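Local atomic coordinates of PpBBE-like 1 D396N (Physcomitrella patens subsp. patens, PDB entry 6EO5), a protein that oxidises cellobiose using a bound FAD cofactor, as the moss homologue of berberine bridge enzyme within the VAO flavoprotein family. Residues Lys237-Lys240 / Ser241-Trp245; Lys283-Leu286 / Ala287-Pro291; Leu305-Asn309 / Trp310-Ser314. One frame throughout, in Å; residues are numbered along the deposited sequence.

Contact 1 (Lys237-Lys240 / Ser241-Trp245); sequences KNFK and SFQSW
S241 meets the preceding turn through its backbone, its N lying 3.0 Å from K237 O in a hydrogen bond. CB of S241 rests beside the same carbonyl oxygen. The polar ends of S241 and N238 turn to other partners, the serine to helix 279-288 and the asparagine to the chain that follows it. F242 N continues the i to i+4 series of the alpha helix, bonding N238 O at 2.9 Å. The F242 ring meets that of F239 obliquely, with CD2 of F242 3.9 Å from CE1 of F239. The ring centroids are 5.8 Å apart and the planes inclined by 56°. Helix 235-246 is packed against the large antiparallel sheet, where F242 touches F257 and L267 and F239 touches Y365 and M259, and also against helices 279-288 and 345-355, while K237 and S244 lie on its exposed side.

Q243 repeats the backbone bond, N to F239 O at 3.0 Å, and crosses the F239 ring with its side chain, OE1 of Q243 coming 3.5 Å from CE2 of F239. CG of Q243 lies close to the same ring carbon, so both the aliphatic part and the amide of the glutamine border the phenylalanine. The amide and ring planes are 47° apart. OE1 is held by L343 N and Y391 OH, two bonds that fix where the amide oxygen sits in this buried setting. S244 gives K240 O two donors. Its N lies 3.0 Å from that oxygen, and its OG, placed beside the backbone N by chi1 of -51°, also lies 3.0 Å from K240 O but above the carbonyl plane; the lysine's NZ forms a salt bridge with D345.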
loop_
_atom_site.group_PDB
_atom_site.type_symbol
_atom_site.label_atom_id
_atom_site.label_comp_id
_atom_site.label_asym_id
_atom_site.label_seq_id
_atom_site.Cartn_x
_atom_site.Cartn_y
_atom_site.Cartn_z
ATOM N N LYS A 237 -6.243 -14.485 24.129
ATOM C CA LYS A 237 -6.027 -15.867 23.731
ATOM C C LYS A 237 -5.879 -15.980 22.220
ATOM O O LYS A 237 -4.961 -16.648 21.723
ATOM C CB LYS A 237 -7.183 -16.726 24.250
ATOM C CG LYS A 237 -6.924 -18.226 24.254
ATOM C CD LYS A 237 -8.146 -18.995 24.743
ATOM C CE LYS A 237 -7.956 -20.495 24.560
ATOM N NZ LYS A 237 -6.830 -21.007 25.390
ATOM N N ASN A 238 -6.768 -15.319 21.464
ATOM C CA ASN A 238 -6.699 -15.429 20.009
ATOM C C ASN A 238 -5.425 -14.792 19.468
ATOM O O ASN A 238 -4.752 -15.377 18.611
ATOM C CB ASN A 238 -7.930 -14.804 19.350
ATOM C CG ASN A 238 -9.222 -15.497 19.733
ATOM O OD1 ASN A 238 -9.208 -16.530 20.389
ATOM N ND2 ASN A 238 -10.347 -14.930 19.317
ATOM N N PHE A 239 -5.062 -13.602 19.959
ATOM C CA PHE A 239 -3.865 -12.949 19.438
ATOM C C PHE A 239 -2.609 -13.744 19.776
ATOM O O PHE A 239 -1.731 -13.911 18.919
ATOM C CB PHE A 239 -3.729 -11.510 19.953
ATOM C CG PHE A 239 -2.633 -10.765 19.258
ATOM C CD1 PHE A 239 -2.839 -10.252 17.985
ATOM C CD2 PHE A 239 -1.370 -10.669 19.816
ATOM C CE1 PHE A 239 -1.830 -9.616 17.300
ATOM C CE2 PHE A 239 -0.342 -10.023 19.134
ATOM C CZ PHE A 239 -0.580 -9.497 17.869
ATOM N N LYS A 240 -2.502 -14.244 21.015
ATOM C CA LYS A 240 -1.345 -15.057 21.381
ATOM C C LYS A 240 -1.235 -16.288 20.491
ATOM O O LYS A 240 -0.139 -16.645 20.041
ATOM C CB LYS A 240 -1.427 -15.467 22.849
ATOM C CG LYS A 240 -0.179 -16.144 23.381
ATOM C CD LYS A 240 -0.251 -16.243 24.902
ATOM C CE LYS A 240 0.855 -17.119 25.472
ATOM N NZ LYS A 240 2.098 -16.856 24.710
ATOM N N SER A 241 -2.365 -16.938 20.207
ATOM C CA SER A 241 -2.338 -18.110 19.341
ATOM C C SER A 241 -1.928 -17.746 17.922
ATOM O O SER A 241 -1.224 -18.518 17.259
ATOM C CB SER A 241 -3.695 -18.792 19.340
ATOM O OG SER A 241 -3.637 -19.905 18.483
ATOM N N PHE A 242 -2.365 -16.579 17.439
ATOM C CA PHE A 242 -1.918 -16.087 16.136
ATOM C C PHE A 242 -0.401 -15.926 16.096
ATOM O O PHE A 242 0.254 -16.379 15.148
ATOM C CB PHE A 242 -2.629 -14.769 15.814
ATOM C CG PHE A 242 -1.989 -13.974 14.702
ATOM C CD1 PHE A 242 -2.000 -14.444 13.387
ATOM C CD2 PHE A 242 -1.402 -12.735 14.971
ATOM C CE1 PHE A 242 -1.421 -13.705 12.356
ATOM C CE2 PHE A 242 -0.818 -11.983 13.954
ATOM C CZ PHE A 242 -0.829 -12.475 12.635
ATOM N N GLN A 243 0.178 -15.296 17.132
ATOM C CA GLN A 243 1.629 -15.104 17.203
ATOM C C GLN A 243 2.379 -16.431 17.206
ATOM O O GLN A 243 3.363 -16.601 16.479
ATOM C CB GLN A 243 1.998 -14.315 18.451
ATOM C CG GLN A 243 1.920 -12.825 18.295
ATOM C CD GLN A 243 2.713 -12.098 19.367
ATOM O OE1 GLN A 243 3.075 -10.936 19.198
ATOM N NE2 GLN A 243 2.978 -12.781 20.482
ATOM N N SER A 244 1.958 -17.370 18.060
ATOM C CA SER A 244 2.627 -18.666 18.120
ATOM C C SER A 244 2.550 -19.374 16.782
ATOM O O SER A 244 3.560 -19.859 16.268
ATOM C CB SER A 244 2.003 -19.531 19.205
ATOM O OG SER A 244 1.932 -18.813 20.414
ATOM N N TRP A 245 1.347 -19.430 16.204
ATOM C CA TRP A 245 1.146 -20.067 14.908
ATOM C C TRP A 245 1.944 -19.369 13.810
ATOM O O TRP A 245 2.537 -20.034 12.940
ATOM C CB TRP A 245 -0.348 -20.064 14.575
ATOM C CG TRP A 245 -0.692 -20.471 13.153
ATOM C CD1 TRP A 245 -0.751 -21.737 12.661
ATOM C CD2 TRP A 245 -1.051 -19.600 12.060
ATOM N NE1 TRP A 245 -1.111 -21.715 11.337
ATOM C CE2 TRP A 245 -1.302 -20.418 10.942
ATOM C CE3 TRP A 245 -1.182 -18.211 11.923
ATOM C CZ2 TRP A 245 -1.683 -19.897 9.702
ATOM C CZ3 TRP A 245 -1.555 -17.697 10.684
ATOM C CH2 TRP A 245 -1.799 -18.537 9.594
#

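Contact 2 (Lys283-Leu286 / Ala287-Pro291); sequences KTFL and ASAAP
A287 N donates to K283 O at 2.9 Å, an ordinary i+4 helical bond between the last turn and the turn before it. One residue on, the pattern loosens. S288 N divides between two acceptors and is weakly bonded to each, T284 O at 3.4 Å and F285 O at 3.2 Å, the second with an N-H...O angle of only 131°. A289 N then recovers a sound bond, 2.9 Å to F285 O. F285 O therefore carries a heavy load: besides A289 N and the weak S288 N, it receives the hydroxyl of S241 from helix 235-246.

The next carbonyl, L286 O, is served by solvent. A water donates to it at 2.6 Å and to A290 O at 2.9 Å, so a single molecule bridges the end of the helix to the departing chain. A290 N has its acceptor in N238 OD1, and P291 O is bonded by W229 NE1, which also makes a weak bond to A290 O. The polar backbone of the exit is thus tied in turn to a neighbouring helix, to water and to strand 222-230.

Side chains add one apolar meeting. CB of A289 sits over a face of the F285 ring, towards its rim and 4.2 Å from CZ. That ring, swung anti to its own amide nitrogen by chi1 of 169°, touches F242, Y227 and W229, so the methyl group joins a buried layer between helix and sheet.

A289 is the first residue to abandon helical angles, its psi having opened to 175°. The arrangement is that of a helix C-terminus running out into an extended segment, which leads here from helix 279-288 to strand 294-300.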
loop_
_atom_site.group_PDB
_atom_site.type_symbol
_atom_site.label_atom_id
_atom_site.label_comp_id
_atom_site.label_asym_id
_atom_site.label_seq_id
_atom_site.Cartn_x
_atom_site.Cartn_y
_atom_site.Cartn_z
ATOM N N LYS A 283 -4.056 -26.025 12.124
ATOM C CA LYS A 283 -4.457 -26.785 13.306
ATOM C C LYS A 283 -3.932 -26.155 14.594
ATOM O O LYS A 283 -4.662 -26.071 15.589
ATOM C CB LYS A 283 -3.973 -28.226 13.161
ATOM C CG LYS A 283 -3.997 -29.078 14.408
ATOM C CD LYS A 283 -3.215 -30.356 14.115
ATOM C CE LYS A 283 -1.896 -30.003 13.397
ATOM N NZ LYS A 283 -1.345 -31.124 12.579
ATOM N N THR A 284 -2.672 -25.704 14.603
ATOM C CA THR A 284 -2.108 -25.195 15.851
ATOM C C THR A 284 -2.709 -23.844 16.239
ATOM O O THR A 284 -2.808 -23.536 17.435
ATOM C CB THR A 284 -0.581 -25.102 15.757
ATOM O OG1 THR A 284 -0.200 -24.125 14.776
ATOM C CG2 THR A 284 -0.000 -26.437 15.349
ATOM N N PHE A 285 -3.128 -23.034 15.260
ATOM C CA PHE A 285 -3.828 -21.799 15.594
ATOM C C PHE A 285 -5.177 -22.093 16.249
ATOM O O PHE A 285 -5.492 -21.553 17.317
ATOM C CB PHE A 285 -4.024 -20.926 14.350
ATOM C CG PHE A 285 -4.967 -19.768 14.580
ATOM C CD1 PHE A 285 -4.566 -18.672 15.344
ATOM C CD2 PHE A 285 -6.264 -19.793 14.074
ATOM C CE1 PHE A 285 -5.437 -17.609 15.596
ATOM C CE2 PHE A 285 -7.134 -18.740 14.308
ATOM C CZ PHE A 285 -6.709 -17.635 15.078
ATOM N N LEU A 286 -5.996 -22.938 15.610
ATOM C CA LEU A 286 -7.322 -23.237 16.143
ATOM C C LEU A 286 -7.239 -23.932 17.491
ATOM O O LEU A 286 -8.100 -23.728 18.353
ATOM C CB LEU A 286 -8.104 -24.100 15.151
ATOM C CG LEU A 286 -8.294 -23.468 13.776
ATOM C CD1 LEU A 286 -8.579 -24.542 12.733
ATOM C CD2 LEU A 286 -9.409 -22.450 13.836
ATOM N N ALA A 287 -6.206 -24.744 17.697
ATOM C CA ALA A 287 -6.082 -25.452 18.964
ATOM C C ALA A 287 -5.857 -24.490 20.129
ATOM O O ALA A 287 -6.352 -24.727 21.235
ATOM C CB ALA A 287 -4.956 -26.481 18.873
ATOM N N SER A 288 -5.134 -23.392 19.914
ATOM C CA SER A 288 -4.870 -22.481 21.023
ATOM C C SER A 288 -5.758 -21.248 21.046
ATOM O O SER A 288 -5.808 -20.564 22.078
ATOM C CB SER A 288 -3.410 -22.040 21.014
ATOM O OG SER A 288 -2.595 -23.087 21.500
ATOM N N ALA A 289 -6.447 -20.939 19.951
ATOM C CA ALA A 289 -7.448 -19.884 19.999
ATOM C C ALA A 289 -8.633 -20.339 20.842
ATOM O O ALA A 289 -8.710 -21.482 21.297
ATOM C CB ALA A 289 -7.916 -19.499 18.598
ATOM N N ALA A 290 -9.563 -19.422 21.055
ATOM C CA ALA A 290 -10.731 -19.737 21.838
ATOM C C ALA A 290 -11.638 -20.697 21.066
ATOM O O ALA A 290 -11.570 -20.795 19.834
ATOM C CB ALA A 290 -11.475 -18.460 22.195
ATOM N N PRO A 291 -12.482 -21.438 21.776
ATOM C CA PRO A 291 -13.387 -22.369 21.101
ATOM C C PRO A 291 -14.422 -21.643 20.257
ATOM O O PRO A 291 -14.689 -20.453 20.431
ATOM C CB PRO A 291 -14.046 -23.118 22.263
ATOM C CG PRO A 291 -13.866 -22.206 23.445
ATOM C CD PRO A 291 -12.540 -21.584 23.238
HETATM O O HOH W 1 -10.084 -22.130 17.789
#

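Contact 3 (Leu305-Asn309 / Trp310-Ser314); sequences LILVN and WNYPS
The L307 side chain crosses that of Y312 at a slant, its CD2 4.0 Å from CD2 of the tyrosine ring. L307 O lies at the edge of the same ring, in its plane. That oxygen takes two backbone bonds, from W310 N at 3.1 Å and from Y312 N at 2.9 Å, which arrive from opposite faces of the carbonyl plane. N311 N bonds V308 O at 2.9 Å, closing a type I turn. With N311 at a positive phi of 69°, the pair Y312 N to L307 O and N311 N to V308 O is a Schellman motif that ends helix 302-308.

V308 extends the contact past the turn. Its CG2 lies 3.7 Å from CB of S314, whose OG bonds E298, and its CA offers a C-H...O contact to Y312 O. The indole of W310 lies on the FAD side, its nearest atoms about 4 Å from the cofactor, and packs on C142 and P143, though it also touches a crystal neighbour.

The chemistry implies that L307 O and V308 O, left without helical donors by the reversal, are satisfied by main-chain N-H groups, while apolar groups pack beside them.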
loop_
_atom_site.group_PDB
_atom_site.type_symbol
_atom_site.label_atom_id
_atom_site.label_comp_id
_atom_site.label_asym_id
_atom_site.label_seq_id
_atom_site.Cartn_x
_atom_site.Cartn_y
_atom_site.Cartn_z
ATOM N N LEU A 305 -10.968 -15.507 -5.506
ATOM C CA LEU A 305 -10.316 -15.183 -4.249
ATOM C C LEU A 305 -10.220 -13.672 -4.070
ATOM O O LEU A 305 -10.490 -13.143 -2.982
ATOM C CB LEU A 305 -8.930 -15.829 -4.202
ATOM C CG LEU A 305 -8.228 -15.327 -2.943
ATOM C CD1 LEU A 305 -8.529 -16.243 -1.768
ATOM C CD2 LEU A 305 -6.742 -15.095 -3.146
ATOM N N ILE A 306 -9.862 -12.963 -5.147
ATOM C CA ILE A 306 -9.865 -11.504 -5.142
ATOM C C ILE A 306 -11.230 -10.971 -4.733
ATOM O O ILE A 306 -11.335 -10.005 -3.974
ATOM C CB ILE A 306 -9.447 -10.982 -6.527
ATOM C CG1 ILE A 306 -8.099 -11.575 -6.917
ATOM C CG2 ILE A 306 -9.382 -9.475 -6.528
ATOM C CD1 ILE A 306 -6.985 -11.135 -6.019
ATOM N N LEU A 307 -12.302 -11.592 -5.225
ATOM C CA LEU A 307 -13.627 -11.092 -4.884
ATOM C C LEU A 307 -13.952 -11.357 -3.424
ATOM O O LEU A 307 -14.500 -10.489 -2.735
ATOM C CB LEU A 307 -14.671 -11.721 -5.800
ATOM C CG LEU A 307 -14.609 -11.192 -7.235
ATOM C CD1 LEU A 307 -15.138 -12.213 -8.234
ATOM C CD2 LEU A 307 -15.380 -9.888 -7.320
ATOM N N VAL A 308 -13.615 -12.543 -2.929
ATOM C CA VAL A 308 -13.969 -12.883 -1.561
ATOM C C VAL A 308 -13.171 -12.031 -0.583
ATOM O O VAL A 308 -13.699 -11.574 0.441
ATOM C CB VAL A 308 -13.767 -14.390 -1.330
ATOM C CG1 VAL A 308 -13.933 -14.741 0.125
ATOM C CG2 VAL A 308 -14.766 -15.169 -2.170
ATOM N N ASN A 309 -11.897 -11.765 -0.906
ATOM C CA ASN A 309 -11.051 -10.929 -0.063
ATOM C C ASN A 309 -11.521 -9.488 -0.013
ATOM O O ASN A 309 -10.949 -8.697 0.740
ATOM C CB ASN A 309 -9.599 -10.961 -0.535
ATOM C CG ASN A 309 -8.859 -12.172 -0.035
ATOM O OD1 ASN A 309 -9.346 -12.879 0.841
ATOM N ND2 ASN A 309 -7.672 -12.414 -0.577
ATOM N N TRP A 310 -12.532 -9.122 -0.795
ATOM C CA TRP A 310 -13.172 -7.823 -0.652
ATOM C C TRP A 310 -14.668 -7.950 -0.370
ATOM O O TRP A 310 -15.441 -7.044 -0.693
ATOM C CB TRP A 310 -12.910 -6.958 -1.877
ATOM C CG TRP A 310 -13.033 -5.520 -1.549
ATOM C CD1 TRP A 310 -13.939 -4.634 -2.064
ATOM C CD2 TRP A 310 -12.249 -4.791 -0.601
ATOM N NE1 TRP A 310 -13.758 -3.400 -1.503
ATOM C CE2 TRP A 310 -12.732 -3.464 -0.597
ATOM C CE3 TRP A 310 -11.182 -5.127 0.240
ATOM C CZ2 TRP A 310 -12.176 -2.458 0.215
ATOM C CZ3 TRP A 310 -10.633 -4.137 1.049
ATOM C CH2 TRP A 310 -11.134 -2.810 1.029
ATOM N N ASN A 311 -15.078 -9.069 0.242
ATOM C CA ASN A 311 -16.440 -9.304 0.720
ATOM C C ASN A 311 -17.461 -9.462 -0.408
ATOM O O ASN A 311 -18.654 -9.204 -0.211
ATOM C CB ASN A 311 -16.882 -8.200 1.680
ATOM C CG ASN A 311 -16.068 -8.186 2.941
ATOM O OD1 ASN A 311 -15.991 -9.185 3.638
ATOM N ND2 ASN A 311 -15.427 -7.056 3.231
ATOM N N TYR A 312 -17.028 -9.869 -1.562
ATOM C CA TYR A 312 -18.065 -10.236 -2.512
ATOM C C TYR A 312 -18.291 -11.739 -2.453
ATOM O O TYR A 312 -17.335 -12.498 -2.260
ATOM C CB TYR A 312 -17.679 -9.852 -3.940
ATOM C CG TYR A 312 -17.767 -8.373 -4.263
ATOM C CD1 TYR A 312 -18.987 -7.773 -4.550
ATOM C CD2 TYR A 312 -16.623 -7.578 -4.311
ATOM C CE1 TYR A 312 -19.067 -6.418 -4.862
ATOM C CE2 TYR A 312 -16.695 -6.223 -4.620
ATOM C CZ TYR A 312 -17.920 -5.649 -4.897
ATOM O OH TYR A 312 -17.996 -4.310 -5.216
ATOM N N PRO A 313 -19.546 -12.172 -2.601
ATOM C CA PRO A 313 -19.824 -13.607 -2.717
ATOM C C PRO A 313 -19.025 -14.215 -3.859
ATOM O O PRO A 313 -18.860 -13.597 -4.914
ATOM C CB PRO A 313 -21.327 -13.644 -2.999
ATOM C CG PRO A 313 -21.845 -12.380 -2.396
ATOM C CD PRO A 313 -20.779 -11.367 -2.642
ATOM N N SER A 314 -18.519 -15.438 -3.646
ATOM C CA SER A 314 -17.639 -16.042 -4.644
ATOM C C SER A 314 -18.346 -16.327 -5.963
ATOM O O SER A 314 -17.672 -16.620 -6.959
ATOM C CB SER A 314 -16.999 -17.326 -4.113
ATOM O OG SER A 314 -17.918 -18.384 -3.983
#

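Along the chain the three contacts follow in series, none nesting in or crossing another, and each joins neighbouring turns without closing a long loop. Contact 1 lies within helix 235-246. After strands 253-259 and 264-271, contact 2 marks the end of helix 279-288, which packs beside the first helix: the two contact centres are 8 Å apart, and the segments touch through side-chain-to-backbone bonds. Strand 294-300 then leads to contact 3, where helix 302-308 turns into the loop towards strand 331-338. Contact 3 lies about 25 Å from both others, centre to centre, and touches neither; strand 222-230 supplies packing partners to contacts 2 and 3, and strand 264-271 to contacts 1 and 3.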